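Local coordinates for hypothetical protein yfcE (Escherichia coli, PDB 1SU1), which is of unknown function but belongs to the calcineurin-like phosphoesterase superfamily and carries two zinc ions at neighbouring metal sites, at residues 30-35 and 166-172; 43-47 and 195-199; 54-58 and 89-93; 57-61 and 126-130. All blocks are in the same frame, centred on the assembly; numbering follows the deposited sequence.

Contact 1 (30-35 and 166-172); sequences FASDIH and FNPGSVS. With ZN (zinc ion), chain F.
Ser170 OG gives its proton to Asp33 O at 2.8 Å, while the same OG accepts from the backbone N of Ser172 and of Ile173; the first of these closes an ST turn. With OG anti to the backbone N (chi1 176°), the hydroxyl lies beside its own carbonyl carbon, between the two segments. Next to it, Val171 N donates to Ser32 O at 3.2 Å, and Ser170 CA adds a C-H...O contact to that same oxygen. Ser172 OG lies 2.9 Å from Ile34 O, with Asp33 O also near. A water joins Ser32 N to Gly169 O, 2.6 Å from the latter. Another donates to Asp33 OD2 and Asn167 OD1, the oxygen that also accepts Gly169 N in an Asx turn. Asp33 OD2 further receives Ser32 OG at 2.6 Å, from above the carboxylate plane, and His151 N. The zinc ion is bound by Asp33 OD1 at 1.9 Å and by His35 NE2 at 2.2 Å; His153 shares this ion, and Asn64 O holds His35 ND1. At the strand end the edge of Phe166 faces the Phe30 ring (planes 73° apart), and Pro168 CG packs on Phe30 CB. The ends of strands 27-31 and 163-167, from the two sheets, thus meet at a zinc site of this calcineurin-like fold, where the bonds to Asp33 OD2 probably fix the carboxylate's rotation and turn OD1 to the metal.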
loop_
_atom_site.group_PDB
_atom_site.type_symbol
_atom_site.label_atom_id
_atom_site.label_comp_id
_atom_site.label_asym_id
_atom_site.label_seq_id
_atom_site.Cartn_x
_atom_site.Cartn_y
_atom_site.Cartn_z
ATOM N N PHE A 30 12.228 -23.024 7.193
ATOM C CA PHE A 30 11.001 -22.321 6.831
ATOM C C PHE A 30 9.817 -22.711 7.708
ATOM O O PHE A 30 9.613 -23.886 8.001
ATOM C CB PHE A 30 10.606 -22.620 5.380
ATOM C CG PHE A 30 11.680 -22.314 4.375
ATOM C CD1 PHE A 30 12.729 -23.208 4.168
ATOM C CD2 PHE A 30 11.641 -21.132 3.626
ATOM C CE1 PHE A 30 13.728 -22.931 3.226
ATOM C CE2 PHE A 30 12.631 -20.847 2.691
ATOM C CZ PHE A 30 13.676 -21.745 2.487
ATOM N N ALA A 31 9.040 -21.711 8.109
ATOM C CA ALA A 31 7.834 -21.908 8.901
ATOM C C ALA A 31 6.774 -21.002 8.260
ATOM O O ALA A 31 7.068 -19.851 7.923
ATOM C CB ALA A 31 8.077 -21.493 10.347
ATOM N N SER A 32 5.554 -21.505 8.102
ATOM C CA SER A 32 4.493 -20.716 7.495
ATOM C C SER A 32 3.123 -20.947 8.128
ATOM O O SER A 32 2.862 -21.997 8.709
ATOM C CB SER A 32 4.414 -21.016 5.988
ATOM O OG SER A 32 3.435 -20.200 5.354
ATOM N N ASP A 33 2.256 -19.944 8.003
ATOM C CA ASP A 33 0.894 -19.987 8.517
ATOM C C ASP A 33 0.801 -20.485 9.973
ATOM O O ASP A 33 0.152 -21.506 10.268
ATOM C CB ASP A 33 0.040 -20.852 7.584
ATOM C CG ASP A 33 -0.065 -20.258 6.162
ATOM O OD1 ASP A 33 -1.010 -19.472 5.881
ATOM O OD2 ASP A 33 0.817 -20.558 5.327
ATOM N N ILE A 34 1.460 -19.748 10.863
ATOM C CA ILE A 34 1.487 -20.020 12.292
ATOM C C ILE A 34 0.113 -19.703 12.882
ATOM O O ILE A 34 -0.408 -20.449 13.718
ATOM C CB ILE A 34 2.563 -19.149 12.966
ATOM C CG1 ILE A 34 3.927 -19.448 12.330
ATOM C CG2 ILE A 34 2.587 -19.400 14.478
ATOM C CD1 ILE A 34 5.063 -18.570 12.835
ATOM N N HIS A 35 -0.471 -18.592 12.434
ATOM C CA HIS A 35 -1.798 -18.174 12.879
ATOM C C HIS A 35 -2.013 -18.108 14.394
ATOM O O HIS A 35 -3.105 -18.403 14.886
ATOM C CB HIS A 35 -2.865 -19.087 12.267
ATOM C CG HIS A 35 -3.072 -18.885 10.795
ATOM N ND1 HIS A 35 -3.644 -17.743 10.272
ATOM C CD2 HIS A 35 -2.817 -19.693 9.739
ATOM C CE1 HIS A 35 -3.736 -17.859 8.960
ATOM N NE2 HIS A 35 -3.242 -19.033 8.611
ATOM N N PHE A 166 7.755 -24.771 -3.995
ATOM C CA PHE A 166 8.010 -25.284 -2.656
ATOM C C PHE A 166 7.112 -24.575 -1.636
ATOM O O PHE A 166 7.135 -23.343 -1.537
ATOM C CB PHE A 166 9.483 -25.105 -2.269
ATOM C CG PHE A 166 9.805 -25.611 -0.883
ATOM C CD1 PHE A 166 9.726 -26.975 -0.579
ATOM C CD2 PHE A 166 10.164 -24.723 0.128
ATOM C CE1 PHE A 166 9.999 -27.441 0.713
ATOM C CE2 PHE A 166 10.438 -25.179 1.421
ATOM C CZ PHE A 166 10.356 -26.542 1.712
ATOM N N ASN A 167 6.330 -25.365 -0.893
ATOM C CA ASN A 167 5.414 -24.872 0.136
ATOM C C ASN A 167 5.551 -25.774 1.372
ATOM O O ASN A 167 5.215 -26.949 1.309
ATOM C CB ASN A 167 3.975 -24.913 -0.393
ATOM C CG ASN A 167 2.972 -24.282 0.565
ATOM O OD1 ASN A 167 3.200 -24.209 1.783
ATOM N ND2 ASN A 167 1.829 -23.835 0.011
ATOM N N PRO A 168 6.020 -25.219 2.515
ATOM C CA PRO A 168 6.232 -25.894 3.818
ATOM C C PRO A 168 4.952 -26.362 4.464
ATOM O O PRO A 168 4.982 -27.132 5.417
ATOM C CB PRO A 168 6.867 -24.817 4.706
ATOM C CG PRO A 168 7.546 -23.943 3.761
ATOM C CD PRO A 168 6.667 -23.895 2.509
ATOM N N GLY A 169 3.829 -25.895 3.938
ATOM C CA GLY A 169 2.546 -26.245 4.506
ATOM C C GLY A 169 2.400 -25.389 5.748
ATOM O O GLY A 169 3.245 -24.517 5.997
ATOM N N SER A 170 1.357 -25.633 6.542
ATOM C CA SER A 170 1.132 -24.868 7.777
ATOM C C SER A 170 1.649 -25.625 9.001
ATOM O O SER A 170 1.501 -26.847 9.082
ATOM C CB SER A 170 -0.365 -24.605 7.985
ATOM O OG SER A 170 -0.602 -23.952 9.227
ATOM N N VAL A 171 2.240 -24.909 9.953
ATOM C CA VAL A 171 2.744 -25.539 11.164
ATOM C C VAL A 171 1.610 -25.696 12.169
ATOM O O VAL A 171 1.806 -26.274 13.227
ATOM C CB VAL A 171 3.847 -24.698 11.856
ATOM C CG1 VAL A 171 5.094 -24.631 10.997
ATOM C CG2 VAL A 171 3.323 -23.303 12.153
ATOM N N SER A 172 0.424 -25.185 11.843
ATOM C CA SER A 172 -0.681 -25.267 12.786
ATOM C C SER A 172 -2.039 -25.713 12.259
ATOM O O SER A 172 -2.837 -26.265 13.021
ATOM C CB SER A 172 -0.841 -23.925 13.506
ATOM O OG SER A 172 -1.492 -22.972 12.688
HETATM ZN ZN ZN F . -2.787 -19.246 6.453
HETATM O O HOH W 1 5.277 -24.323 7.685
HETATM O O HOH W 2 0.965 -23.088 3.238
#

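Contact 2 (43-47 and 195-199); sequences RVLEL and LNDQS
Arg43 reaches from its helix to the carbonyl of Leu195 and grips that one oxygen side-on with two nitrogens. NE lies 2.7 Å from Leu195 O, nearly in line with the carbonyl bond, and NH2 lies 2.9 Å from the same Leu195 O at a more bent N-H...O angle of 138°. The acceptor stands almost in the guanidinium plane. A bend at chi2 (63°), in a chain otherwise extended beyond CB, brings this edge of the group round to the loop.

The charged interaction stays within the helix: Arg43 NH1 and Glu46 OE2 form a salt bridge at 3.3 Å, so the carboxylate and the loop carbonyl hold different parts of one guanidinium group.

Apolar contacts lie beneath. The Leu195 side chain runs past Arg43 in the opposite direction, its CD2 3.5 Å from Arg43 CG, and this same methyl presses on Leu47 CD1 at 3.4 Å, closer than two methyl groups normally pack. Leu47 CD2 sits 3.8 Å above the guanidinium plane of Arg43, toward its rim. On the outer side Gln198 slides alongside Leu47, bringing OE1 to 4.0 Å from Leu47 CD2. Tyr182 of strand 181-186 touches Leu47, Leu195 and Gln198 alike, and Val171 meets Leu195.

Helix 38-51 is thus joined to the loop between strands 189-194 and 200-205 by polar bonds above packed leucine side chains; the paired hydrogen bonds from NE and NH2 to Leu195 O should restrict rotation of the guanidinium, its charge being partly balanced by Glu46.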
loop_
_atom_site.group_PDB
_atom_site.type_symbol
_atom_site.label_atom_id
_atom_site.label_comp_id
_atom_site.label_asym_id
_atom_site.label_seq_id
_atom_site.Cartn_x
_atom_site.Cartn_y
_atom_site.Cartn_z
ATOM N N ARG A 43 7.708 -25.334 19.261
ATOM C CA ARG A 43 8.346 -26.458 18.587
ATOM C C ARG A 43 9.241 -25.961 17.443
ATOM O O ARG A 43 10.390 -26.414 17.295
ATOM C CB ARG A 43 7.269 -27.410 18.060
ATOM C CG ARG A 43 7.777 -28.583 17.217
ATOM C CD ARG A 43 8.686 -29.545 17.985
ATOM N NE ARG A 43 8.858 -30.777 17.215
ATOM C CZ ARG A 43 9.815 -31.683 17.418
ATOM N NH1 ARG A 43 10.716 -31.507 18.379
ATOM N NH2 ARG A 43 9.869 -32.772 16.654
ATOM N N VAL A 44 8.717 -25.033 16.635
ATOM C CA VAL A 44 9.487 -24.465 15.530
ATOM C C VAL A 44 10.783 -23.905 16.081
ATOM O O VAL A 44 11.861 -24.117 15.520
ATOM C CB VAL A 44 8.730 -23.291 14.842
ATOM C CG1 VAL A 44 9.695 -22.482 13.976
ATOM C CG2 VAL A 44 7.589 -23.820 14.001
ATOM N N LEU A 45 10.666 -23.173 17.182
ATOM C CA LEU A 45 11.826 -22.558 17.808
ATOM C C LEU A 45 12.830 -23.548 18.412
ATOM O O LEU A 45 14.029 -23.256 18.463
ATOM C CB LEU A 45 11.373 -21.546 18.867
ATOM C CG LEU A 45 11.159 -20.091 18.403
ATOM C CD1 LEU A 45 10.366 -20.040 17.115
ATOM C CD2 LEU A 45 10.437 -19.315 19.501
ATOM N N GLU A 46 12.373 -24.712 18.873
ATOM C CA GLU A 46 13.338 -25.664 19.433
ATOM C C GLU A 46 14.056 -26.324 18.258
ATOM O O GLU A 46 15.265 -26.549 18.303
ATOM C CB GLU A 46 12.660 -26.708 20.344
ATOM C CG GLU A 46 12.111 -27.967 19.663
ATOM C CD GLU A 46 11.754 -29.077 20.664
ATOM O OE1 GLU A 46 10.740 -28.952 21.387
ATOM O OE2 GLU A 46 12.500 -30.075 20.730
ATOM N N LEU A 47 13.316 -26.590 17.186
ATOM C CA LEU A 47 13.909 -27.190 15.998
ATOM C C LEU A 47 14.890 -26.215 15.350
ATOM O O LEU A 47 15.977 -26.612 14.915
ATOM C CB LEU A 47 12.823 -27.586 14.997
ATOM C CG LEU A 47 11.969 -28.787 15.427
ATOM C CD1 LEU A 47 10.812 -28.988 14.477
ATOM C CD2 LEU A 47 12.845 -30.035 15.469
ATOM N N LEU A 195 6.137 -31.797 11.760
ATOM C CA LEU A 195 6.574 -31.147 12.992
ATOM C C LEU A 195 6.736 -32.093 14.195
ATOM O O LEU A 195 7.604 -31.857 15.042
ATOM C CB LEU A 195 5.610 -30.021 13.383
ATOM C CG LEU A 195 6.098 -28.572 13.251
ATOM C CD1 LEU A 195 5.213 -27.698 14.121
ATOM C CD2 LEU A 195 7.549 -28.417 13.705
ATOM N N ASN A 196 5.901 -33.130 14.289
ATOM C CA ASN A 196 6.004 -34.066 15.404
ATOM C C ASN A 196 7.059 -35.154 15.152
ATOM O O ASN A 196 8.051 -35.245 15.867
ATOM C CB ASN A 196 4.637 -34.719 15.696
ATOM C CG ASN A 196 3.919 -35.197 14.437
ATOM O OD1 ASN A 196 4.536 -35.732 13.520
ATOM N ND2 ASN A 196 2.595 -35.022 14.406
ATOM N N ASP A 197 6.830 -35.947 14.114
ATOM C CA ASP A 197 7.676 -37.071 13.720
ATOM C C ASP A 197 9.061 -36.699 13.197
ATOM O O ASP A 197 10.031 -37.445 13.384
ATOM C CB ASP A 197 6.969 -37.855 12.610
ATOM C CG ASP A 197 6.500 -39.214 13.060
ATOM O OD1 ASP A 197 5.329 -39.564 12.799
ATOM O OD2 ASP A 197 7.305 -39.950 13.678
ATOM N N GLN A 198 9.137 -35.559 12.514
ATOM C CA GLN A 198 10.365 -35.100 11.854
ATOM C C GLN A 198 10.595 -36.008 10.654
ATOM O O GLN A 198 11.717 -36.214 10.218
ATOM C CB GLN A 198 11.578 -35.137 12.788
ATOM C CG GLN A 198 11.990 -33.761 13.288
ATOM C CD GLN A 198 13.428 -33.701 13.776
ATOM O OE1 GLN A 198 14.270 -33.033 13.170
ATOM N NE2 GLN A 198 13.718 -34.392 14.879
ATOM N N SER A 199 9.504 -36.558 10.136
ATOM C CA SER A 199 9.564 -37.433 8.981
ATOM C C SER A 199 9.343 -36.607 7.710
ATOM O O SER A 199 8.662 -35.575 7.741
ATOM C CB SER A 199 8.505 -38.532 9.089
ATOM O OG SER A 199 7.211 -37.996 9.242
#

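Contact 3 (54-58 and 89-93)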
loop_
_atom_site.group_PDB
_atom_site.type_symbol
_atom_site.label_atom_id
_atom_site.label_comp_id
_atom_site.label_asym_id
_atom_site.label_seq_id
_atom_site.Cartn_x
_atom_site.Cartn_y
_atom_site.Cartn_z
ATOM N N GLN A 54 21.180 -20.740 9.083
ATOM C CA GLN A 54 21.611 -19.344 9.148
ATOM C C GLN A 54 20.427 -18.428 9.499
ATOM O O GLN A 54 20.559 -17.519 10.324
ATOM C CB GLN A 54 22.232 -18.922 7.805
ATOM C CG GLN A 54 23.157 -17.706 7.890
ATOM C CD GLN A 54 23.786 -17.339 6.543
ATOM O OE1 GLN A 54 24.666 -16.472 6.470
ATOM N NE2 GLN A 54 23.333 -17.995 5.471
ATOM N N TRP A 55 19.269 -18.683 8.890
ATOM C CA TRP A 55 18.075 -17.864 9.143
ATOM C C TRP A 55 16.791 -18.667 9.310
ATOM O O TRP A 55 16.677 -19.779 8.806
ATOM C CB TRP A 55 17.823 -16.880 7.982
ATOM C CG TRP A 55 18.957 -15.977 7.640
ATOM C CD1 TRP A 55 19.945 -16.205 6.727
ATOM C CD2 TRP A 55 19.237 -14.709 8.228
ATOM N NE1 TRP A 55 20.829 -15.148 6.707
ATOM C CE2 TRP A 55 20.413 -14.212 7.620
ATOM C CE3 TRP A 55 18.599 -13.932 9.201
ATOM C CZ2 TRP A 55 20.980 -12.981 7.969
ATOM C CZ3 TRP A 55 19.159 -12.701 9.549
ATOM C CH2 TRP A 55 20.338 -12.239 8.928
ATOM N N LEU A 56 15.824 -18.087 10.014
ATOM C CA LEU A 56 14.510 -18.709 10.155
ATOM C C LEU A 56 13.619 -17.882 9.222
ATOM O O LEU A 56 13.395 -16.689 9.464
ATOM C CB LEU A 56 13.969 -18.599 11.582
ATOM C CG LEU A 56 12.491 -19.026 11.701
ATOM C CD1 LEU A 56 12.318 -20.476 11.254
ATOM C CD2 LEU A 56 12.012 -18.859 13.128
ATOM N N VAL A 57 13.124 -18.509 8.163
ATOM C CA VAL A 57 12.285 -17.820 7.199
ATOM C C VAL A 57 10.788 -18.037 7.417
ATOM O O VAL A 57 10.253 -19.123 7.150
ATOM C CB VAL A 57 12.664 -18.246 5.762
ATOM C CG1 VAL A 57 11.830 -17.481 4.745
ATOM C CG2 VAL A 57 14.152 -18.010 5.531
ATOM N N ILE A 58 10.119 -16.984 7.882
ATOM C CA ILE A 58 8.683 -17.012 8.144
ATOM C C ILE A 58 7.902 -16.478 6.937
ATOM O O ILE A 58 8.030 -15.305 6.572
ATOM C CB ILE A 58 8.381 -16.190 9.419
ATOM C CG1 ILE A 58 9.096 -16.852 10.611
ATOM C CG2 ILE A 58 6.879 -16.093 9.659
ATOM C CD1 ILE A 58 8.826 -16.212 11.959
ATOM N N HIS A 89 16.648 -11.196 15.748
ATOM C CA HIS A 89 17.831 -10.950 14.932
ATOM C C HIS A 89 18.151 -12.018 13.885
ATOM O O HIS A 89 19.070 -11.845 13.081
ATOM C CB HIS A 89 19.050 -10.740 15.836
ATOM C CG HIS A 89 19.334 -11.892 16.751
ATOM N ND1 HIS A 89 18.415 -12.357 17.670
ATOM C CD2 HIS A 89 20.431 -12.672 16.890
ATOM C CE1 HIS A 89 18.935 -13.375 18.333
ATOM N NE2 HIS A 89 20.158 -13.586 17.880
ATOM N N LYS A 90 17.401 -13.113 13.868
ATOM C CA LYS A 90 17.670 -14.158 12.886
ATOM C C LYS A 90 16.475 -14.507 12.012
ATOM O O LYS A 90 16.487 -15.518 11.306
ATOM C CB LYS A 90 18.196 -15.417 13.580
ATOM C CG LYS A 90 19.608 -15.245 14.125
ATOM C CD LYS A 90 20.139 -16.515 14.738
ATOM C CE LYS A 90 21.612 -16.372 15.078
ATOM N NZ LYS A 90 22.144 -17.577 15.778
ATOM N N VAL A 91 15.447 -13.668 12.054
ATOM C CA VAL A 91 14.256 -13.907 11.250
ATOM C C VAL A 91 14.217 -13.076 9.964
ATOM O O VAL A 91 14.602 -11.903 9.953
ATOM C CB VAL A 91 12.968 -13.593 12.044
ATOM C CG1 VAL A 91 11.742 -13.794 11.152
ATOM C CG2 VAL A 91 12.873 -14.496 13.272
ATOM N N ILE A 92 13.758 -13.719 8.894
ATOM C CA ILE A 92 13.570 -13.122 7.576
ATOM C C ILE A 92 12.109 -13.482 7.270
ATOM O O ILE A 92 11.791 -14.657 7.094
ATOM C CB ILE A 92 14.458 -13.786 6.488
ATOM C CG1 ILE A 92 15.945 -13.608 6.809
ATOM C CG2 ILE A 92 14.127 -13.190 5.120
ATOM C CD1 ILE A 92 16.415 -12.172 6.844
ATOM N N ALA A 93 11.222 -12.493 7.213
ATOM C CA ALA A 93 9.809 -12.773 6.955
ATOM C C ALA A 93 9.187 -11.994 5.787
ATOM O O ALA A 93 9.756 -11.022 5.301
ATOM C CB ALA A 93 9.008 -12.499 8.233
#
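Trp55 and Ile92 make the main side-chain contact between these parallel strands. With its CG anti to the carbonyl carbon (chi1 -55°), Trp55 offers a ring face to the isoleucine. Ile92, with chi1 and chi2 both near -62°, curls its chain over that face: Ile92 CD1 stands 4.0 Å from the centroid of the Trp55 six-membered ring in a CH-pi contact, and Ile92 CG1 comes to 3.6 Å from Trp55 CE3. The ring edge meets backbone instead, where Trp55 CE3 lies 3.4 Å from Lys90 O.

The other face of the sheet carries Leu56, Ile58, Val91 and Ala93. Ile58 keeps an extended chain, which carries its CD1 across to Val91 CG1 at 3.9 Å, while its CB lies beside the methyl of Ala93. Phe109 touches Val91 and Ala93 on this side, and Phe48 of helix 38-51 touches Leu56. Trp55 and Ile92, by contrast, meet Arg124 and Gln117 of the second subunit.

The backbones are laced by Leu56 N to Lys90 O, Ile92 N to Leu56 O and Ile58 N to Ile92 O, each 3.0 Å; the first is almost straight. One strand thus uses both N-H and C=O of alternate residues, the regular parallel pattern. Strands 55-58 and 91-93, linked through helix 77-85, form a classic beta-alpha-beta unit at the edge of the mixed sheet.

Contact 4 (57-61 and 126-130). With ZN (zinc ion), chain E.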
loop_
_atom_site.group_PDB
_atom_site.type_symbol
_atom_site.label_atom_id
_atom_site.label_comp_id
_atom_site.label_asym_id
_atom_site.label_seq_id
_atom_site.Cartn_x
_atom_site.Cartn_y
_atom_site.Cartn_z
ATOM N N VAL A 57 13.124 -18.509 8.163
ATOM C CA VAL A 57 12.285 -17.820 7.199
ATOM C C VAL A 57 10.788 -18.037 7.417
ATOM O O VAL A 57 10.253 -19.123 7.150
ATOM C CB VAL A 57 12.664 -18.246 5.762
ATOM C CG1 VAL A 57 11.830 -17.481 4.745
ATOM C CG2 VAL A 57 14.152 -18.010 5.531
ATOM N N ILE A 58 10.119 -16.984 7.882
ATOM C CA ILE A 58 8.683 -17.012 8.144
ATOM C C ILE A 58 7.902 -16.478 6.937
ATOM O O ILE A 58 8.030 -15.305 6.572
ATOM C CB ILE A 58 8.381 -16.190 9.419
ATOM C CG1 ILE A 58 9.096 -16.852 10.611
ATOM C CG2 ILE A 58 6.879 -16.093 9.659
ATOM C CD1 ILE A 58 8.826 -16.212 11.959
ATOM N N LEU A 59 7.087 -17.344 6.331
ATOM C CA LEU A 59 6.320 -16.991 5.140
ATOM C C LEU A 59 4.951 -16.321 5.328
ATOM O O LEU A 59 4.118 -16.347 4.412
ATOM C CB LEU A 59 6.162 -18.226 4.249
ATOM C CG LEU A 59 7.462 -18.887 3.769
ATOM C CD1 LEU A 59 7.140 -20.210 3.089
ATOM C CD2 LEU A 59 8.224 -17.957 2.807
ATOM N N GLY A 60 4.697 -15.742 6.500
ATOM C CA GLY A 60 3.432 -15.039 6.692
ATOM C C GLY A 60 2.256 -15.659 7.439
ATOM O O GLY A 60 2.084 -16.885 7.465
ATOM N N ASP A 61 1.425 -14.774 8.000
ATOM C CA ASP A 61 0.238 -15.112 8.789
ATOM C C ASP A 61 0.728 -15.664 10.125
ATOM O O ASP A 61 0.612 -16.863 10.434
ATOM C CB ASP A 61 -0.651 -16.091 8.014
ATOM C CG ASP A 61 -1.349 -15.420 6.829
ATOM O OD1 ASP A 61 -0.832 -14.378 6.370
ATOM O OD2 ASP A 61 -2.383 -15.928 6.349
ATOM N N PHE A 126 12.420 -17.251 -4.773
ATOM C CA PHE A 126 11.491 -16.143 -4.612
ATOM C C PHE A 126 10.540 -16.417 -3.442
ATOM O O PHE A 126 9.619 -17.215 -3.571
ATOM C CB PHE A 126 10.684 -15.950 -5.912
ATOM C CG PHE A 126 9.859 -14.680 -5.946
ATOM C CD1 PHE A 126 10.371 -13.510 -6.508
ATOM C CD2 PHE A 126 8.575 -14.656 -5.414
ATOM C CE1 PHE A 126 9.619 -12.340 -6.540
ATOM C CE2 PHE A 126 7.808 -13.484 -5.441
ATOM C CZ PHE A 126 8.332 -12.326 -6.006
ATOM N N LEU A 127 10.746 -15.720 -2.326
ATOM C CA LEU A 127 9.928 -15.881 -1.115
ATOM C C LEU A 127 8.722 -14.932 -1.033
ATOM O O LEU A 127 8.889 -13.710 -0.997
ATOM C CB LEU A 127 10.799 -15.669 0.144
ATOM C CG LEU A 127 12.238 -16.207 0.148
ATOM C CD1 LEU A 127 12.940 -15.735 1.412
ATOM C CD2 LEU A 127 12.239 -17.738 0.070
ATOM N N THR A 128 7.518 -15.497 -0.947
ATOM C CA THR A 128 6.293 -14.699 -0.848
ATOM C C THR A 128 5.227 -15.522 -0.099
ATOM O O THR A 128 5.336 -16.742 -0.036
ATOM C CB THR A 128 5.775 -14.311 -2.271
ATOM O OG1 THR A 128 4.807 -13.262 -2.164
ATOM C CG2 THR A 128 5.135 -15.511 -2.954
ATOM N N HIS A 129 4.204 -14.867 0.454
ATOM C CA HIS A 129 3.170 -15.581 1.197
ATOM C C HIS A 129 2.261 -16.455 0.345
ATOM O O HIS A 129 1.937 -17.591 0.728
ATOM C CB HIS A 129 2.289 -14.626 2.003
ATOM C CG HIS A 129 1.236 -15.327 2.811
ATOM N ND1 HIS A 129 1.533 -16.092 3.924
ATOM C CD2 HIS A 129 -0.109 -15.413 2.652
ATOM C CE1 HIS A 129 0.422 -16.612 4.412
ATOM N NE2 HIS A 129 -0.589 -16.215 3.658
ATOM N N GLY A 130 1.806 -15.922 -0.785
ATOM C CA GLY A 130 0.942 -16.712 -1.640
ATOM C C GLY A 130 -0.341 -16.050 -2.089
ATOM O O GLY A 130 -1.016 -16.564 -2.985
HETATM ZN ZN ZN E . -2.675 -16.694 4.148
#
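His129 is held hard against the turn at Leu59-Asp61. Its ND1 donates to Leu59 O at 2.6 Å, short and fairly straight (161°), with the acceptor in the ring plane and the nitrogen on a lone pair of the carbonyl. This bond leaves NE2 for the zinc ion, 2.2 Å from it. CG anti to the backbone N (chi1 -178°) swings the imidazole across to the other segment, where Gly60, bare of any side chain, lets its CA come to 3.5 Å from His129 ND1. Over one face of the ring lies Asp61 OD1, 3.2 Å from His129 CE1, the carboxylate inclined 29° to the imidazole; no hydrogen bond is made here, as His129 NE2 is bound to zinc, and OD1 accepts from Cys98 N instead. Asp61 OD2 binds the same zinc as His129 NE2, and Asn97 and His151 are further ligands. Leu59 O thereby acts as a second-shell group that orients a metal ligand. A sulfate ion lies about 3 Å from the Asp61 side chain (nearest atoms), consistent with a pocket at the metal end.

Toward the strands the fit is looser, and purely apolar. Leu59 CD2 approaches Leu127 CB only to 4.4 Å, and Val57 CG1 meets Leu127 CD1 at 3.9 Å with the two side chains crossing at about a right angle.

The contact bridges two sheets: strand 55-58 lies next to 27-31 in one, and strand 124-128 runs between 115-119 and 146-148 in the other, with Phe30 and Val148 filling in around Leu127.

How the contacts relate
Contacts 1 and 4, centres about 9 Å apart, each lie about 5 Å from the molecule's centre and join strand ends from the two sheets; His35 N and Asp61 O probably hydrogen-bond between them. They supply ligands of neighbouring zinc ions. Contact 3 shares Val57 and Ile58 with contact 4, its centre about 11 Å away, and lies at one edge of the six-stranded sheet. Contact 2 is more peripheral, about 19 Å from contact 4 between centres, but its helix 38-51 touches contact 1 through Val44. In sequence the first segments run 1, 2, then 3 and 4; 166-172 later returns to strand 27-31 at the metal centre, and 195-199 to helix 38-51 at the periphery.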